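Local coordinates for protein putative L-alanine-DL-glutamate epimerase (Burkholderia xenovorans, PDB 3GO2) that binds magnesium and, as a member of the mandelate racemase/muconate lactonizing enzyme family, probably acts as a racemase or epimerase, at residues G112-L115 / R116-V119; W123-C126 / P127-I131; A151-A154 / R155-F159; D192-V195 / L196-R200; I290-T293 / I294-G297. All blocks are in the same frame, centred on the assembly; numbering follows the deposited sequence.

Contact 1 of 5, residues G112-L115 / R116-V119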
loop_
_atom_site.group_PDB
_atom_site.type_symbol
_atom_site.label_atom_id
_atom_site.label_comp_id
_atom_site.label_asym_id
_atom_site.label_seq_id
_atom_site.Cartn_x
_atom_site.Cartn_y
_atom_site.Cartn_z
ATOM N N GLY A 112 -9.386 21.528 -29.865
ATOM C CA GLY A 112 -10.298 22.081 -28.875
ATOM C C GLY A 112 -10.461 23.571 -29.023
ATOM O O GLY A 112 -11.222 24.196 -28.279
ATOM N N GLY A 113 -9.778 24.145 -30.019
ATOM C CA GLY A 113 -9.706 25.585 -30.149
ATOM C C GLY A 113 -8.658 26.147 -29.230
ATOM O O GLY A 113 -8.219 25.476 -28.286
ATOM N N LYS A 114 -8.220 27.369 -29.502
ATOM C CA LYS A 114 -7.233 27.993 -28.621
ATOM C C LYS A 114 -7.924 28.511 -27.349
ATOM O O LYS A 114 -9.147 28.770 -27.328
ATOM C CB LYS A 114 -6.472 29.112 -29.334
ATOM C CG LYS A 114 -7.294 30.309 -29.763
ATOM C CD LYS A 114 -6.361 31.400 -30.342
ATOM C CE LYS A 114 -7.161 32.481 -31.047
ATOM N NZ LYS A 114 -8.035 33.180 -30.075
ATOM N N LEU A 115 -7.175 28.621 -26.265
ATOM C CA LEU A 115 -7.699 29.296 -25.093
ATOM C C LEU A 115 -6.726 30.372 -24.605
ATOM O O LEU A 115 -6.962 30.997 -23.591
ATOM C CB LEU A 115 -8.164 28.301 -24.001
ATOM C CG LEU A 115 -7.213 27.195 -23.576
ATOM C CD1 LEU A 115 -5.938 27.784 -22.949
ATOM C CD2 LEU A 115 -7.900 26.270 -22.569
ATOM N N ARG A 116 -5.651 30.592 -25.358
ATOM C CA ARG A 116 -4.789 31.781 -25.206
ATOM C C ARG A 116 -4.162 32.107 -26.564
ATOM O O ARG A 116 -4.052 31.205 -27.420
ATOM C CB ARG A 116 -3.714 31.553 -24.127
ATOM C CG ARG A 116 -2.801 30.350 -24.419
ATOM C CD ARG A 116 -1.764 30.089 -23.309
ATOM N NE ARG A 116 -2.385 29.629 -22.070
ATOM C CZ ARG A 116 -2.690 28.366 -21.806
ATOM N NH1 ARG A 116 -2.488 27.413 -22.720
ATOM N NH2 ARG A 116 -3.234 28.054 -20.627
ATOM N N ASP A 117 -3.746 33.380 -26.718
ATOM C CA ASP A 117 -3.208 33.956 -27.959
ATOM C C ASP A 117 -1.702 34.016 -27.981
ATOM O O ASP A 117 -1.101 34.199 -29.030
ATOM C CB ASP A 117 -3.691 35.438 -28.117
ATOM C CG ASP A 117 -5.164 35.546 -28.379
ATOM O OD1 ASP A 117 -5.836 34.511 -28.621
ATOM O OD2 ASP A 117 -5.659 36.686 -28.371
ATOM N N ARG A 118 -1.106 33.955 -26.802
ATOM C CA ARG A 118 0.329 34.098 -26.626
ATOM C C ARG A 118 0.761 33.119 -25.554
ATOM O O ARG A 118 -0.023 32.808 -24.646
ATOM C CB ARG A 118 0.661 35.523 -26.197
ATOM C CG ARG A 118 0.196 36.556 -27.221
ATOM C CD ARG A 118 0.878 37.865 -27.034
ATOM N NE ARG A 118 0.462 38.789 -28.085
ATOM C CZ ARG A 118 1.018 39.975 -28.295
ATOM N NH1 ARG A 118 2.028 40.375 -27.536
ATOM N NH2 ARG A 118 0.578 40.752 -29.289
ATOM N N VAL A 119 2.006 32.665 -25.629
ATOM C CA VAL A 119 2.509 31.619 -24.742
ATOM C C VAL A 119 3.804 32.070 -24.082
ATOM O O VAL A 119 4.772 32.366 -24.773
ATOM C CB VAL A 119 2.788 30.316 -25.570
ATOM C CG1 VAL A 119 3.391 29.243 -24.689
ATOM C CG2 VAL A 119 1.500 29.807 -26.246
#

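Contact 2 of 5, residues W123-C126 / P127-I131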
loop_
_atom_site.group_PDB
_atom_site.type_symbol
_atom_site.label_atom_id
_atom_site.label_comp_id
_atom_site.label_asym_id
_atom_site.label_seq_id
_atom_site.Cartn_x
_atom_site.Cartn_y
_atom_site.Cartn_z
ATOM N N TRP A 123 13.916 30.762 -22.534
ATOM C CA TRP A 123 15.009 30.656 -23.469
ATOM C C TRP A 123 15.890 29.501 -22.997
ATOM O O TRP A 123 16.601 29.606 -21.976
ATOM C CB TRP A 123 15.773 32.000 -23.513
ATOM C CG TRP A 123 17.027 32.048 -24.323
ATOM C CD1 TRP A 123 17.729 31.001 -24.859
ATOM C CD2 TRP A 123 17.764 33.234 -24.669
ATOM N NE1 TRP A 123 18.853 31.462 -25.501
ATOM C CE2 TRP A 123 18.899 32.828 -25.393
ATOM C CE3 TRP A 123 17.566 34.597 -24.426
ATOM C CZ2 TRP A 123 19.844 33.748 -25.904
ATOM C CZ3 TRP A 123 18.498 35.506 -24.930
ATOM C CH2 TRP A 123 19.612 35.075 -25.657
ATOM N N SER A 124 15.813 28.404 -23.742
ATOM C CA SER A 124 16.480 27.157 -23.363
ATOM C C SER A 124 17.913 27.071 -23.860
ATOM O O SER A 124 18.340 27.868 -24.705
ATOM C CB SER A 124 15.637 25.987 -23.856
ATOM O OG SER A 124 15.981 24.775 -23.200
ATOM N N HIS A 125 18.670 26.107 -23.345
ATOM C CA HIS A 125 20.089 25.955 -23.723
ATOM C C HIS A 125 20.833 27.289 -23.687
ATOM O O HIS A 125 21.544 27.685 -24.649
ATOM C CB HIS A 125 20.196 25.290 -25.077
ATOM C CG HIS A 125 19.485 23.971 -25.110
ATOM N ND1 HIS A 125 18.205 23.836 -25.601
ATOM C CD2 HIS A 125 19.831 22.761 -24.607
ATOM C CE1 HIS A 125 17.809 22.584 -25.434
ATOM N NE2 HIS A 125 18.776 21.911 -24.840
ATOM N N CYS A 126 20.675 27.939 -22.542
ATOM C CA CYS A 126 21.129 29.307 -22.305
ATOM C C CYS A 126 21.957 29.338 -21.037
ATOM O O CYS A 126 21.395 29.408 -19.940
ATOM C CB CYS A 126 19.916 30.209 -22.135
ATOM S SG CYS A 126 20.365 31.966 -21.828
ATOM N N PRO A 127 23.289 29.339 -21.159
ATOM C CA PRO A 127 24.156 29.552 -22.338
ATOM C C PRO A 127 24.692 28.283 -23.018
ATOM O O PRO A 127 25.704 28.308 -23.744
ATOM C CB PRO A 127 25.316 30.373 -21.743
ATOM C CG PRO A 127 25.361 29.944 -20.282
ATOM C CD PRO A 127 24.086 29.265 -19.915
ATOM N N THR A 128 24.004 27.163 -22.807
ATOM C CA THR A 128 24.473 25.878 -23.282
ATOM C C THR A 128 24.891 25.822 -24.757
ATOM O O THR A 128 25.958 25.292 -25.073
ATOM C CB THR A 128 23.389 24.837 -22.996
ATOM O OG1 THR A 128 23.009 24.937 -21.628
ATOM C CG2 THR A 128 23.822 23.439 -23.349
ATOM N N TRP A 129 24.050 26.360 -25.642
ATOM C CA TRP A 129 24.341 26.416 -27.067
ATOM C C TRP A 129 25.570 27.271 -27.390
ATOM O O TRP A 129 26.369 26.880 -28.214
ATOM C CB TRP A 129 23.124 26.928 -27.836
ATOM C CG TRP A 129 22.073 25.904 -28.218
ATOM C CD1 TRP A 129 20.963 26.149 -28.980
ATOM C CD2 TRP A 129 22.013 24.508 -27.874
ATOM N NE1 TRP A 129 20.221 25.006 -29.125
ATOM C CE2 TRP A 129 20.840 23.988 -28.455
ATOM C CE3 TRP A 129 22.817 23.659 -27.109
ATOM C CZ2 TRP A 129 20.445 22.654 -28.301
ATOM C CZ3 TRP A 129 22.442 22.335 -26.977
ATOM C CH2 TRP A 129 21.261 21.845 -27.566
ATOM N N ARG A 130 25.723 28.416 -26.736
ATOM C CA ARG A 130 26.909 29.253 -26.966
ATOM C C ARG A 130 28.182 28.641 -26.418
ATOM O O ARG A 130 29.273 28.949 -26.879
ATOM C CB ARG A 130 26.706 30.662 -26.392
ATOM C CG ARG A 130 25.638 31.438 -27.132
ATOM C CD ARG A 130 25.288 32.755 -26.479
ATOM N NE ARG A 130 24.125 33.357 -27.110
ATOM C CZ ARG A 130 23.761 34.629 -26.979
ATOM N NH1 ARG A 130 24.473 35.461 -26.220
ATOM N NH2 ARG A 130 22.690 35.065 -27.605
ATOM N N ILE A 131 28.068 27.779 -25.419
ATOM C CA ILE A 131 29.237 27.099 -24.886
ATOM C C ILE A 131 29.591 25.870 -25.718
ATOM O O ILE A 131 30.768 25.637 -26.052
ATOM C CB ILE A 131 29.010 26.642 -23.427
ATOM C CG1 ILE A 131 28.805 27.842 -22.490
ATOM C CG2 ILE A 131 30.157 25.730 -22.952
ATOM C CD1 ILE A 131 28.304 27.433 -21.120
HETATM O O HOH W 1 23.087 29.655 -25.402
#

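Contact 3 of 5, residues A151-A154 / R155-F159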
loop_
_atom_site.group_PDB
_atom_site.type_symbol
_atom_site.label_atom_id
_atom_site.label_comp_id
_atom_site.label_asym_id
_atom_site.label_seq_id
_atom_site.Cartn_x
_atom_site.Cartn_y
_atom_site.Cartn_z
ATOM N N ALA A 151 23.026 35.829 -19.556
ATOM C CA ALA A 151 21.836 36.067 -18.739
ATOM C C ALA A 151 21.414 37.533 -18.810
ATOM O O ALA A 151 20.226 37.827 -18.879
ATOM C CB ALA A 151 22.076 35.661 -17.307
ATOM N N GLU A 152 22.382 38.449 -18.801
ATOM C CA GLU A 152 22.064 39.889 -19.017
ATOM C C GLU A 152 21.358 40.135 -20.354
ATOM O O GLU A 152 20.440 40.948 -20.439
ATOM C CB GLU A 152 23.325 40.753 -18.943
ATOM C CG GLU A 152 24.005 40.781 -17.566
ATOM C CD GLU A 152 25.313 41.587 -17.518
ATOM O OE1 GLU A 152 26.038 41.689 -18.543
ATOM O OE2 GLU A 152 25.611 42.085 -16.409
ATOM N N GLU A 153 21.821 39.478 -21.408
ATOM C CA GLU A 153 21.201 39.602 -22.718
ATOM C C GLU A 153 19.745 39.088 -22.691
ATOM O O GLU A 153 18.835 39.724 -23.233
ATOM C CB GLU A 153 22.043 38.890 -23.786
ATOM C CG GLU A 153 21.429 38.942 -25.142
ATOM C CD GLU A 153 22.217 38.226 -26.189
ATOM O OE1 GLU A 153 23.461 38.119 -26.088
ATOM O OE2 GLU A 153 21.560 37.797 -27.146
ATOM N N ALA A 154 19.513 37.955 -22.018
ATOM C CA ALA A 154 18.174 37.426 -21.890
ATOM C C ALA A 154 17.293 38.430 -21.173
ATOM O O ALA A 154 16.171 38.647 -21.564
ATOM C CB ALA A 154 18.183 36.062 -21.123
ATOM N N ARG A 155 17.807 39.020 -20.100
ATOM C CA ARG A 155 17.080 40.032 -19.356
ATOM C C ARG A 155 16.718 41.228 -20.254
ATOM O O ARG A 155 15.558 41.661 -20.297
ATOM C CB ARG A 155 17.903 40.521 -18.167
ATOM C CG ARG A 155 17.162 41.436 -17.248
ATOM C CD ARG A 155 18.069 42.048 -16.176
ATOM N NE ARG A 155 17.352 43.117 -15.485
ATOM C CZ ARG A 155 17.741 43.729 -14.370
ATOM N NH1 ARG A 155 18.865 43.384 -13.741
ATOM N NH2 ARG A 155 16.973 44.694 -13.868
ATOM N N GLU A 156 17.722 41.746 -20.949
ATOM C CA GLU A 156 17.568 42.925 -21.805
ATOM C C GLU A 156 16.512 42.678 -22.884
ATOM O O GLU A 156 15.712 43.568 -23.213
ATOM C CB GLU A 156 18.930 43.312 -22.420
ATOM C CG GLU A 156 19.969 43.805 -21.378
ATOM C CD GLU A 156 21.414 43.795 -21.871
ATOM O OE1 GLU A 156 21.686 43.312 -22.998
ATOM O OE2 GLU A 156 22.291 44.259 -21.105
ATOM N N ARG A 157 16.516 41.463 -23.421
ATOM C CA ARG A 157 15.624 41.086 -24.515
ATOM C C ARG A 157 14.205 40.698 -24.035
ATOM O O ARG A 157 13.360 40.281 -24.843
ATOM C CB ARG A 157 16.270 39.974 -25.358
ATOM C CG ARG A 157 17.481 40.437 -26.187
ATOM C CD ARG A 157 18.251 39.288 -26.889
ATOM N NE ARG A 157 17.485 38.650 -27.953
ATOM C CZ ARG A 157 17.937 37.656 -28.723
ATOM N NH1 ARG A 157 19.155 37.172 -28.566
ATOM N NH2 ARG A 157 17.159 37.138 -29.668
ATOM N N GLN A 158 13.944 40.878 -22.731
ATOM C CA GLN A 158 12.630 40.754 -22.115
ATOM C C GLN A 158 12.177 39.297 -21.941
ATOM O O GLN A 158 10.992 39.035 -21.790
ATOM C CB GLN A 158 11.567 41.525 -22.910
ATOM C CG GLN A 158 11.956 42.976 -23.193
ATOM C CD GLN A 158 12.167 43.743 -21.928
ATOM O OE1 GLN A 158 13.302 44.093 -21.585
ATOM N NE2 GLN A 158 11.085 44.004 -21.198
ATOM N N PHE A 159 13.119 38.359 -21.974
ATOM C CA PHE A 159 12.770 36.958 -21.659
ATOM C C PHE A 159 12.660 36.850 -20.172
ATOM O O PHE A 159 13.374 37.559 -19.443
ATOM C CB PHE A 159 13.754 35.982 -22.296
ATOM C CG PHE A 159 13.596 35.922 -23.774
ATOM C CD1 PHE A 159 14.391 36.703 -24.608
ATOM C CD2 PHE A 159 12.551 35.201 -24.337
ATOM C CE1 PHE A 159 14.190 36.696 -25.990
ATOM C CE2 PHE A 159 12.352 35.186 -25.714
ATOM C CZ PHE A 159 13.153 35.935 -26.533
#

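Contact 4 of 5, residues D192-V195 / L196-R200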
loop_
_atom_site.group_PDB
_atom_site.type_symbol
_atom_site.label_atom_id
_atom_site.label_comp_id
_atom_site.label_asym_id
_atom_site.label_seq_id
_atom_site.Cartn_x
_atom_site.Cartn_y
_atom_site.Cartn_z
ATOM N N ASP A 192 30.411 14.636 -7.374
ATOM C CA ASP A 192 31.464 14.934 -6.408
ATOM C C ASP A 192 31.570 16.432 -6.173
ATOM O O ASP A 192 30.767 17.218 -6.680
ATOM C CB ASP A 192 32.812 14.330 -6.852
ATOM C CG ASP A 192 33.310 14.860 -8.184
ATOM O OD1 ASP A 192 32.748 15.830 -8.753
ATOM O OD2 ASP A 192 34.307 14.282 -8.666
ATOM N N ARG A 193 32.541 16.820 -5.357
ATOM C CA ARG A 193 32.695 18.203 -5.032
ATOM C C ARG A 193 32.930 19.038 -6.260
ATOM O O ARG A 193 32.476 20.181 -6.296
ATOM C CB ARG A 193 33.856 18.432 -4.069
ATOM C CG ARG A 193 33.555 18.126 -2.670
ATOM C CD ARG A 193 34.769 18.549 -1.844
ATOM N NE ARG A 193 34.905 17.955 -0.519
ATOM C CZ ARG A 193 33.929 17.571 0.294
ATOM N NH1 ARG A 193 32.636 17.634 -0.055
ATOM N NH2 ARG A 193 34.269 17.076 1.490
ATOM N N LYS A 194 33.622 18.494 -7.246
ATOM C CA LYS A 194 33.898 19.242 -8.470
ATOM C C LYS A 194 32.610 19.623 -9.190
ATOM O O LYS A 194 32.434 20.769 -9.620
ATOM C CB LYS A 194 34.810 18.439 -9.404
ATOM C CG LYS A 194 35.246 19.214 -10.642
ATOM C CD LYS A 194 36.285 18.463 -11.454
ATOM C CE LYS A 194 35.659 17.753 -12.654
ATOM N NZ LYS A 194 36.690 17.330 -13.648
ATOM N N VAL A 195 31.705 18.661 -9.329
ATOM C CA VAL A 195 30.425 18.930 -9.981
ATOM C C VAL A 195 29.662 19.982 -9.188
ATOM O O VAL A 195 29.122 20.964 -9.739
ATOM C CB VAL A 195 29.598 17.631 -10.146
ATOM C CG1 VAL A 195 28.173 17.954 -10.618
ATOM C CG2 VAL A 195 30.301 16.681 -11.128
ATOM N N LEU A 196 29.623 19.805 -7.871
ATOM C CA LEU A 196 28.819 20.681 -7.048
ATOM C C LEU A 196 29.341 22.126 -7.070
ATOM O O LEU A 196 28.568 23.060 -7.248
ATOM C CB LEU A 196 28.716 20.148 -5.624
ATOM C CG LEU A 196 28.010 18.798 -5.459
ATOM C CD1 LEU A 196 28.180 18.324 -4.030
ATOM C CD2 LEU A 196 26.537 18.916 -5.818
ATOM N N ARG A 197 30.649 22.316 -6.894
ATOM C CA ARG A 197 31.167 23.690 -6.864
ATOM C C ARG A 197 31.069 24.389 -8.230
ATOM O O ARG A 197 30.873 25.607 -8.294
ATOM C CB ARG A 197 32.609 23.718 -6.365
ATOM C CG ARG A 197 33.603 23.169 -7.267
ATOM C CD ARG A 197 35.015 23.348 -6.692
ATOM N NE ARG A 197 35.962 22.798 -7.639
ATOM C CZ ARG A 197 36.613 21.648 -7.517
ATOM N NH1 ARG A 197 36.506 20.893 -6.428
ATOM N NH2 ARG A 197 37.423 21.275 -8.494
ATOM N N ASN A 198 31.161 23.627 -9.309
ATOM C CA ASN A 198 31.019 24.202 -10.647
ATOM C C ASN A 198 29.568 24.561 -10.972
ATOM O O ASN A 198 29.311 25.615 -11.537
ATOM C CB ASN A 198 31.628 23.277 -11.684
ATOM C CG ASN A 198 33.110 23.453 -11.759
ATOM O OD1 ASN A 198 33.588 24.468 -12.305
ATOM N ND2 ASN A 198 33.859 22.528 -11.134
ATOM N N LEU A 199 28.621 23.704 -10.576
ATOM C CA LEU A 199 27.196 24.071 -10.630
ATOM C C LEU A 199 26.931 25.367 -9.901
ATOM O O LEU A 199 26.251 26.254 -10.413
ATOM C CB LEU A 199 26.297 23.004 -9.988
ATOM C CG LEU A 199 25.774 21.925 -10.889
ATOM C CD1 LEU A 199 25.169 20.774 -10.055
ATOM C CD2 LEU A 199 24.777 22.551 -11.908
ATOM N N ARG A 200 27.424 25.466 -8.674
ATOM C CA ARG A 200 27.234 26.682 -7.902
ATOM C C ARG A 200 27.852 27.922 -8.603
ATOM O O ARG A 200 27.187 28.965 -8.729
ATOM C CB ARG A 200 27.832 26.537 -6.507
ATOM C CG ARG A 200 27.784 27.845 -5.756
ATOM C CD ARG A 200 28.370 27.754 -4.374
ATOM N NE ARG A 200 27.523 27.032 -3.431
ATOM C CZ ARG A 200 26.281 27.358 -3.078
ATOM N NH1 ARG A 200 25.647 28.413 -3.589
ATOM N NH2 ARG A 200 25.657 26.602 -2.183
#

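Contact 5 of 5, residues I290-T293 / I294-G297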
loop_
_atom_site.group_PDB
_atom_site.type_symbol
_atom_site.label_atom_id
_atom_site.label_comp_id
_atom_site.label_asym_id
_atom_site.label_seq_id
_atom_site.Cartn_x
_atom_site.Cartn_y
_atom_site.Cartn_z
ATOM N N ILE A 290 6.971 17.384 -18.451
ATOM C CA ILE A 290 7.403 17.805 -19.774
ATOM C C ILE A 290 6.919 16.777 -20.787
ATOM O O ILE A 290 7.145 15.577 -20.602
ATOM C CB ILE A 290 8.924 17.996 -19.836
ATOM C CG1 ILE A 290 9.334 19.086 -18.824
ATOM C CG2 ILE A 290 9.345 18.416 -21.260
ATOM C CD1 ILE A 290 10.785 18.999 -18.428
ATOM N N VAL A 291 6.210 17.233 -21.820
ATOM C CA VAL A 291 5.639 16.338 -22.829
ATOM C C VAL A 291 6.320 16.621 -24.155
ATOM O O VAL A 291 6.342 17.761 -24.601
ATOM C CB VAL A 291 4.135 16.543 -22.976
ATOM C CG1 VAL A 291 3.564 15.609 -24.042
ATOM C CG2 VAL A 291 3.397 16.322 -21.615
ATOM N N ASP A 292 6.909 15.605 -24.758
ATOM C CA ASP A 292 7.520 15.792 -26.088
ATOM C C ASP A 292 6.459 15.431 -27.132
ATOM O O ASP A 292 6.177 14.263 -27.381
ATOM C CB ASP A 292 8.805 14.999 -26.248
ATOM C CG ASP A 292 9.586 15.430 -27.476
ATOM O OD1 ASP A 292 10.825 15.622 -27.405
ATOM O OD2 ASP A 292 8.916 15.665 -28.496
ATOM N N THR A 293 5.832 16.467 -27.684
ATOM C CA THR A 293 4.767 16.304 -28.649
ATOM C C THR A 293 5.316 15.979 -30.030
ATOM O O THR A 293 4.596 15.460 -30.880
ATOM C CB THR A 293 3.831 17.538 -28.744
ATOM O OG1 THR A 293 4.407 18.536 -29.588
ATOM C CG2 THR A 293 3.495 18.109 -27.364
ATOM N N ILE A 294 6.579 16.315 -30.265
ATOM C CA ILE A 294 7.264 15.961 -31.504
ATOM C C ILE A 294 7.447 14.426 -31.570
ATOM O O ILE A 294 7.205 13.783 -32.598
ATOM C CB ILE A 294 8.635 16.684 -31.565
ATOM C CG1 ILE A 294 8.476 18.202 -31.457
ATOM C CG2 ILE A 294 9.407 16.277 -32.815
ATOM C CD1 ILE A 294 7.395 18.816 -32.363
ATOM N N TRP A 295 7.857 13.847 -30.452
ATOM C CA TRP A 295 7.961 12.411 -30.295
ATOM C C TRP A 295 6.584 11.702 -30.257
ATOM O O TRP A 295 6.377 10.677 -30.909
ATOM C CB TRP A 295 8.677 12.129 -28.973
ATOM C CG TRP A 295 10.157 12.256 -29.035
ATOM C CD1 TRP A 295 10.894 12.961 -29.942
ATOM C CD2 TRP A 295 11.093 11.626 -28.158
ATOM N NE1 TRP A 295 12.240 12.801 -29.685
ATOM C CE2 TRP A 295 12.381 11.984 -28.592
ATOM C CE3 TRP A 295 10.958 10.792 -27.040
ATOM C CZ2 TRP A 295 13.539 11.520 -27.954
ATOM C CZ3 TRP A 295 12.108 10.321 -26.427
ATOM C CH2 TRP A 295 13.371 10.699 -26.877
ATOM N N ASN A 296 5.668 12.216 -29.430
ATOM C CA ASN A 296 4.387 11.513 -29.175
ATOM C C ASN A 296 3.341 11.663 -30.268
ATOM O O ASN A 296 2.463 10.811 -30.432
ATOM C CB ASN A 296 3.794 11.970 -27.838
ATOM C CG ASN A 296 4.337 11.191 -26.668
ATOM O OD1 ASN A 296 3.817 10.122 -26.341
ATOM N ND2 ASN A 296 5.334 11.748 -25.998
ATOM N N GLY A 297 3.436 12.762 -31.020
ATOM C CA GLY A 297 2.316 13.265 -31.797
ATOM C C GLY A 297 1.494 14.179 -30.921
ATOM O O GLY A 297 1.266 13.919 -29.727
#

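Contact 1 of 5, residues G112-L115 / R116-V119
L115 and R116 are neighbours in sequence whose side chains run side by side, and their meeting is the close-packed half of this turn. One methyl of the leucine, CD1, lies over a face of the guanidinium, 3.5 Å from R116 CZ and offset toward the rim of the group. The arginine reaches back under it through a bend about its CG-CD bond (chi3 68°), which turns the flat head toward the leucine instead of letting the chain run straight on. Its two terminal nitrogens are hydrogen-bonded, NH1 to V336 O and NH2 to P337 O, so the plane is held from beyond the turn while L115 packs on it. P337 also touches L115.

This loop follows helix 82-103 and runs into strand 118-123, the strand lying between 342-344 and 366-368 in a mixed sheet, and D117 and V119 already pair by backbone hydrogen bonds with I369 and L367.

The other half is polar and looser, with D117 exposed. K114 and D117 are joined at their ends by a salt bridge, K114 NZ to D117 OD1 at 3.0 Å. The ammonium comes to the syn side of that oxygen, 17° out of the carboxylate plane. A final turn about the CD-CE bond (chi4 64°) swings NZ there, and K114 CE itself lies 3.4 Å from D117 OD1. The same NZ has a second carboxylate partner, E64 of a second subunit, whose R67 packs on L115.

Contact 2 of 5, residues W123-C126 / P127-I131
H125 and W129 lay their rings one over the other at the start of helix 128-132, an offset stack with centroids 3.8 Å apart and planes only 9° from parallel. CG of H125 stands beside its backbone N (chi1 -56°), which puts the imidazole alongside the indole. Followed outward, the histidine meets the indole at every step. CB sits over the five-membered ring, 3.6 Å from its centroid, in a CH-pi contact. H125 CG then lies 3.6 Å from W129 CZ2, over the junction toward the benzene half. Beyond it the ring forks: H125 CD2 comes to 3.4 Å from W129 CH2, while ND1 lies above CZ2 and CE2 and is hydrogen-bonded to D345 OD1. CE1 and NE2 end the run over CZ2 and CH2. Bond and stack together would hold the imidazole in its rotation and tilt. H125 binds fumarate and 2-oxoglutarate in this protein, so the indole is a second-shell wall behind a ligand-binding ring.

The backbone repeats the pairing: W129 N donates almost straight to H125 O, at 3.0 Å. A water donates to the same oxygen and accepts from R130 N. Between H125 and W129 the chain passes through a cis peptide, C126 to P127, and P127 is the N-cap residue.

R130 crosses W123 at about a right angle, NH2 at the indole edge, 3.6 Å from W123 CZ2; its NE pairs with D347 and NH1 with E153. The turn thus joins strand 118-123 to helix 128-132, with T128 bonded to N165 of strand 161-168, and with W123 and C126 against helix 144-156.

Contact 3 of 5, residues A151-A154 / R155-F159
The guanidinium of R157 and the carboxylate of E153 lie nearly in one plane, 20° apart, and meet at their edges. E153 OE2 stands at the rim of the guanidinium, in its plane, and takes a hydrogen bond from R157 NH1 at 2.9 Å, forming a salt bridge. The nitrogen arrives nearly along the C-O axis of the acid. Both side chains point the same way at the helix end: the glutamate is fully extended, with CG trans to the backbone N (chi1 178°), whereas the arginine folds at chi3 (68°). That fold brings R157 CD to 3.6 Å from E153 CG, and the aliphatic parts lie alongside one another beneath the charged ends. The other flat group, the ring of F159, has A154 O near its edge, 4.0 Å from F159 CD1.

Here helix 144-156 comes to its end. Regular bonds hold the last turns, among them R157 N to E153 O at 2.9 Å, and a Schellman motif closes them: F159 N returns to A154 O at 3.1 Å, and Q158 N to R155 O at 3.0 Å. Q158 is the C-prime residue, with a positive phi. The reversal sends the chain toward strand 161-168, and F159 packs against V121 and I346.

E153 serves two arginines, since OE1 is bound by R130 NH1 while OE2 holds R157. A carboxylate gripped from both oxygens by positive groups is probably kept ionised. R157, just past the last helical residue, brings a positive charge near the C-terminal end, where it may interact favourably with the helix dipole, though its pairing with E153 offsets part of it.

Contact 4 of 5, residues D192-V195 / L196-R200
K194 and R197 cross at a slant on the first turns of helix 193-210, whose N-terminus is capped by D192; the helix belongs to the C-terminal barrel domain of this enolase-type fold. The arginine lays its guanidinium flat over the lysine's root, K194 CA standing 3.7 Å above the R197 guanidinium plane and over its centre, with K194 CG 3.7 Å from R197 NH2. To get there R197 places CG between the backbone N and the carbonyl carbon (chi1 70°), folding the chain back toward the N-terminal turn. NE then pairs with D170, which holds the charged end, while K194 NZ stays 6.5 Å from R197 NH2.

N198 also crosses K194 obliquely, its ND2 3.6 Å from K194 CG. V195 and L199, by contrast, point the same way off the buried side of the helix, their nearest methyls, V195 CG1 and L199 CD1, 4.2 Å apart; W177 touches V195, while I166 and I232 pack on L199.

At the cap, D192 OD1 accepts from V195 N at 3.1 Å. R193 reaches outward to a salt bridge with D240 of a fourth subunit.

Amide and backbone of one residue grip a single oxygen: K194 O takes N198 N and also N198 ND2, from opposite faces of its carbonyl plane, the ND2 bond being 2.7 Å with an N-H...O angle of 160°.

Contact 5 of 5, residues I290-T293 / I294-G297
Hydrogen bonds dominate where D292 meets W295 and N296. D292 caps the short helix 293-296: its OD2 accepts from W295 N at 2.9 Å, a fairly straight bond that arrives from above the carboxylate plane, 49° out of it. The main-chain oxygen D292 O is gripped twice by one residue, by N296 N at 2.9 Å and by N296 ND2 at 3.0 Å, the two donors coming from opposite faces of the carbonyl. The side-chain bond lies within the amide plane of N296, whose ND2 also reaches L271 O and whose OD1 takes G273 N. One residue on, G297 N gives a weak bond to T293 O, and T293 OG1 is hydrogen-bonded to N329.

Packing of flat groups is the second kind. The carboxylate of D292 lies over one face of the W295 indole, tilted 22° from it, with D292 CG 3.6 Å from W295 CG. D292 turns its CG to the far side from the backbone N (chi1 -167°), which carries the acid to that face, while its remaining oxygen, OD1, is hydrogen-bonded to H318 ND1 and Y321 OH. W295 also meets the F272 ring of its own chain, and P78 of a fifth subunit, and the nearest atom of its side chain is about 4 Å from a bound magnesium ion.

A third kind is apolar: I294 packs on C325 and I328 of helix 323-335.

The turn follows strand 288-291 of the barrel sheet, which runs between strands 265-267 and 314-317, and G297, with its positive phi, hands the chain directly to helix 298-310.

All five contacts are local, each a loop, turn or helix end, yet their chemistry follows their place. Contacts 2 and 5 are buried and close to the magnesium-bearing centre; both put an aromatic face against a polar side chain, a histidine in one and a carboxylate in the other. Contacts 1, 3 and 4 lie partly buried and rely on charged pairs or arginine packing. Contacts 4 and 5 each begin a helix with an aspartate cap and a doubly bonded carbonyl, whereas contact 3 ends one. Contacts 1 and 2 hold the two ends of strand 118-123, and contact 2 touches contact 3 through R130 and E153.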